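PDB 2DVZ: putative exported protein from Bordetella pertussis, which binds glutamate in the periplasm as a solute receptor and probably delivers it to a tripartite tricarboxylate-type transporter. Local coordinates for residues A[128-133]-A[227-232]. Numbering follows the deposited sequence.
Sequences KDFKGF and PTFADA. With CD (cadmium ion), chain C.
Phe130 meets Ala232 and Phe229 in a small, wholly apolar contact. The methyl of Ala232 lies over one face of the Phe130 ring, a CH-pi contact with CB 3.8 Å from the ring centroid. It sits off centre, with CD2 of Phe130 only 3.6 Å from CB of Ala232. On the opposite face CD1 of Phe133 sits toward the rim. The Phe130 side chain extends anti to the backbone N (chi1 -158°), which carries the ring out from the first turn of helix 130-138. CE1 of Phe130 comes 3.8 Å from CE1 of Phe229, with the two ring planes at 85°. Both rings also touch Ala213 of strand 210-215 and Phe162 of helix 154-166. The contact thus joins the start of a helix to the loop between strands 210-215 and 241-248, in a periplasmic binding protein fold. The bound glutamate is about 14 Å from the Phe229 side chain. Away from the rings the helix start turns polar, with Lys128 and Lys131 exposed and Asp129 partly so. Asp129 is the N-cap, and its OD1 accepts from Gly132 N at 3.1 Å. Both carboxylate oxygens also chelate a cadmium ion, with OD2 of Asp129 2.2 Å from the metal, and three waters complete the ligands seen around it.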
ATOM      1  N   LYS A 128      22.639  11.533  -5.524  1.00 18.66           N
ATOM      2  CA  LYS A 128      21.993  11.247  -6.820  1.00 20.49           C
ATOM      3  C   LYS A 128      21.679   9.764  -6.926  1.00 18.75           C
ATOM      4  O   LYS A 128      20.943   9.311  -7.815  1.00 18.81           O
ATOM      5  CB  LYS A 128      22.846  11.763  -8.019  1.00 20.61           C
ATOM      6  CG  LYS A 128      23.984  10.835  -8.417  1.00 24.02           C
ATOM      7  CD  LYS A 128      24.909  11.444  -9.476  1.00 23.85           C
ATOM      8  CE  LYS A 128      25.956  10.396  -9.921  1.00 26.57           C
ATOM      9  NZ  LYS A 128      27.251  10.935 -10.594  1.00 27.69           N
ATOM     10  N   ASP A 129      22.234   9.014  -5.990  1.00 17.77           N
ATOM     11  CA  ASP A 129      22.099   7.563  -6.010  1.00 16.68           C
ATOM     12  C   ASP A 129      22.018   7.072  -4.564  1.00 16.10           C
ATOM     13  O   ASP A 129      22.300   7.832  -3.641  1.00 16.16           O
ATOM     14  CB  ASP A 129      23.242   6.919  -6.820  1.00 16.03           C
ATOM     15  CG  ASP A 129      24.619   7.420  -6.405  1.00 16.46           C
ATOM     16  OD1 ASP A 129      25.001   7.239  -5.241  1.00 17.00           O
ATOM     17  OD2 ASP A 129      25.366   7.985  -7.231  1.00 17.74           O
ATOM     18  N   PHE A 130      21.607   5.818  -4.395  1.00 15.69           N
ATOM     19  CA  PHE A 130      21.491   5.128  -3.113  1.00 15.19           C
ATOM     20  C   PHE A 130      22.781   5.135  -2.273  1.00 15.69           C
ATOM     21  O   PHE A 130      22.737   5.356  -1.041  1.00 15.22           O
ATOM     22  CB  PHE A 130      21.014   3.672  -3.337  1.00 14.62           C
ATOM     23  CG  PHE A 130      20.375   3.064  -2.133  1.00 14.55           C
ATOM     24  CD1 PHE A 130      18.986   3.181  -1.933  1.00 13.80           C
ATOM     25  CD2 PHE A 130      21.145   2.441  -1.151  1.00 14.22           C
ATOM     26  CE1 PHE A 130      18.367   2.657  -0.827  1.00 11.63           C
ATOM     27  CE2 PHE A 130      20.519   1.879   0.003  1.00 14.01           C
ATOM     28  CZ  PHE A 130      19.130   1.988   0.148  1.00 13.90           C
ATOM     29  N   LYS A 131      23.921   4.897  -2.938  1.00 15.88           N
ATOM     30  CA  LYS A 131      25.238   4.919  -2.278  1.00 15.71           C
ATOM     31  C   LYS A 131      25.495   6.212  -1.519  1.00 14.78           C
ATOM     32  O   LYS A 131      25.874   6.176  -0.333  1.00 15.16           O
ATOM     33  CB  LYS A 131      26.377   4.688  -3.303  1.00 16.71           C
ATOM     34  CG  LYS A 131      27.744   4.596  -2.645  1.00 17.20           C
ATOM     35  CD  LYS A 131      28.806   4.114  -3.569  1.00 19.37           C
ATOM     36  CE  LYS A 131      30.194   4.261  -2.894  1.00 20.89           C
ATOM     37  NZ  LYS A 131      30.637   5.713  -2.759  1.00 22.82           N
ATOM     38  N   GLY A 132      25.292   7.338  -2.201  1.00 13.62           N
ATOM     39  CA  GLY A 132      25.507   8.676  -1.629  1.00 13.15           C
ATOM     40  C   GLY A 132      24.390   9.127  -0.682  1.00 13.50           C
ATOM     41  O   GLY A 132      24.574  10.009   0.184  1.00 12.60           O
ATOM     42  N   PHE A 133      23.216   8.544  -0.914  1.00 13.51           N
ATOM     43  CA  PHE A 133      22.052   8.656  -0.066  1.00 13.54           C
ATOM     44  C   PHE A 133      22.360   8.159   1.368  1.00 13.03           C
ATOM     45  O   PHE A 133      22.241   8.899   2.345  1.00 12.46           O
ATOM     46  CB  PHE A 133      20.908   7.886  -0.758  1.00 13.39           C
ATOM     47  CG  PHE A 133      19.616   7.856   0.010  1.00 13.82           C
ATOM     48  CD1 PHE A 133      18.936   6.644   0.180  1.00 11.67           C
ATOM     49  CD2 PHE A 133      19.063   9.035   0.564  1.00 14.54           C
ATOM     50  CE1 PHE A 133      17.704   6.601   0.878  1.00 12.23           C
ATOM     51  CE2 PHE A 133      17.832   9.003   1.281  1.00 12.84           C
ATOM     52  CZ  PHE A 133      17.153   7.790   1.422  1.00 13.04           C
ATOM     53  N   PRO A 227      17.347   1.802  -9.158  1.00 10.57           N
ATOM     54  CA  PRO A 227      17.609   0.394  -8.828  1.00 11.01           C
ATOM     55  C   PRO A 227      16.597  -0.177  -7.841  1.00 11.07           C
ATOM     56  O   PRO A 227      15.993   0.567  -7.092  1.00 11.15           O
ATOM     57  CB  PRO A 227      18.980   0.463  -8.089  1.00 10.06           C
ATOM     58  CG  PRO A 227      18.921   1.806  -7.407  1.00 10.24           C
ATOM     59  CD  PRO A 227      18.312   2.706  -8.482  1.00 10.51           C
ATOM     60  N   THR A 228      16.483  -1.500  -7.799  1.00 11.42           N
ATOM     61  CA  THR A 228      15.757  -2.153  -6.718  1.00 11.64           C
ATOM     62  C   THR A 228      16.616  -2.157  -5.451  1.00 11.71           C
ATOM     63  O   THR A 228      17.836  -1.837  -5.507  1.00 11.65           O
ATOM     64  CB  THR A 228      15.358  -3.582  -7.090  1.00 11.32           C
ATOM     65  OG1 THR A 228      16.496  -4.450  -6.963  1.00 12.28           O
ATOM     66  CG2 THR A 228      14.862  -3.608  -8.491  1.00 11.76           C
ATOM     67  N   PHE A 229      15.993  -2.528  -4.321  1.00 10.81           N
ATOM     68  CA  PHE A 229      16.708  -2.633  -3.068  1.00 11.22           C
ATOM     69  C   PHE A 229      17.723  -3.758  -3.098  1.00 11.74           C
ATOM     70  O   PHE A 229      18.718  -3.708  -2.361  1.00 12.19           O
ATOM     71  CB  PHE A 229      15.739  -2.830  -1.887  1.00 11.33           C
ATOM     72  CG  PHE A 229      15.156  -1.536  -1.370  1.00 11.47           C
ATOM     73  CD1 PHE A 229      15.903  -0.706  -0.523  1.00 12.09           C
ATOM     74  CD2 PHE A 229      13.868  -1.143  -1.725  1.00 10.55           C
ATOM     75  CE1 PHE A 229      15.346   0.505  -0.042  1.00 10.14           C
ATOM     76  CE2 PHE A 229      13.319   0.060  -1.274  1.00  9.89           C
ATOM     77  CZ  PHE A 229      14.064   0.881  -0.432  1.00 10.15           C
ATOM     78  N   ALA A 230      17.448  -4.783  -3.917  1.00 11.97           N
ATOM     79  CA  ALA A 230      18.388  -5.873  -4.155  1.00 13.29           C
ATOM     80  C   ALA A 230      19.611  -5.377  -4.970  1.00 14.40           C
ATOM     81  O   ALA A 230      20.773  -5.686  -4.645  1.00 15.14           O
ATOM     82  CB  ALA A 230      17.681  -7.053  -4.834  1.00 12.73           C
ATOM     83  N   ASP A 231      19.358  -4.567  -5.997  1.00 15.34           N
ATOM     84  CA  ASP A 231      20.461  -3.887  -6.694  1.00 15.84           C
ATOM     85  C   ASP A 231      21.283  -3.015  -5.739  1.00 16.21           C
ATOM     86  O   ASP A 231      22.498  -3.029  -5.829  1.00 16.39           O
ATOM     87  CB  ASP A 231      19.940  -3.011  -7.823  1.00 15.97           C
ATOM     88  CG  ASP A 231      19.284  -3.800  -8.926  1.00 16.36           C
ATOM     89  OD1 ASP A 231      19.743  -4.947  -9.222  1.00 14.62           O
ATOM     90  OD2 ASP A 231      18.332  -3.236  -9.528  1.00 16.71           O
ATOM     91  N   ALA A 232      20.617  -2.256  -4.844  1.00 15.63           N
ATOM     92  CA  ALA A 232      21.310  -1.397  -3.859  1.00 14.84           C
ATOM     93  C   ALA A 232      22.118  -2.164  -2.808  1.00 14.91           C
ATOM     94  O   ALA A 232      22.906  -1.567  -2.056  1.00 15.08           O
ATOM     95  CB  ALA A 232      20.342  -0.492  -3.163  1.00 14.59           C
TER
HETATM   96 CD    CD C1002      26.954   8.590  -5.814  1.00 22.28          CD
HETATM   97  O   HOH W   1      25.526  10.710  -4.842  1.00  2.00           O
HETATM   98  O   HOH W   2      28.146   8.227  -4.006  1.00  2.05           O
HETATM   99  O   HOH W   3      28.821   9.915  -6.855  1.00  6.51           O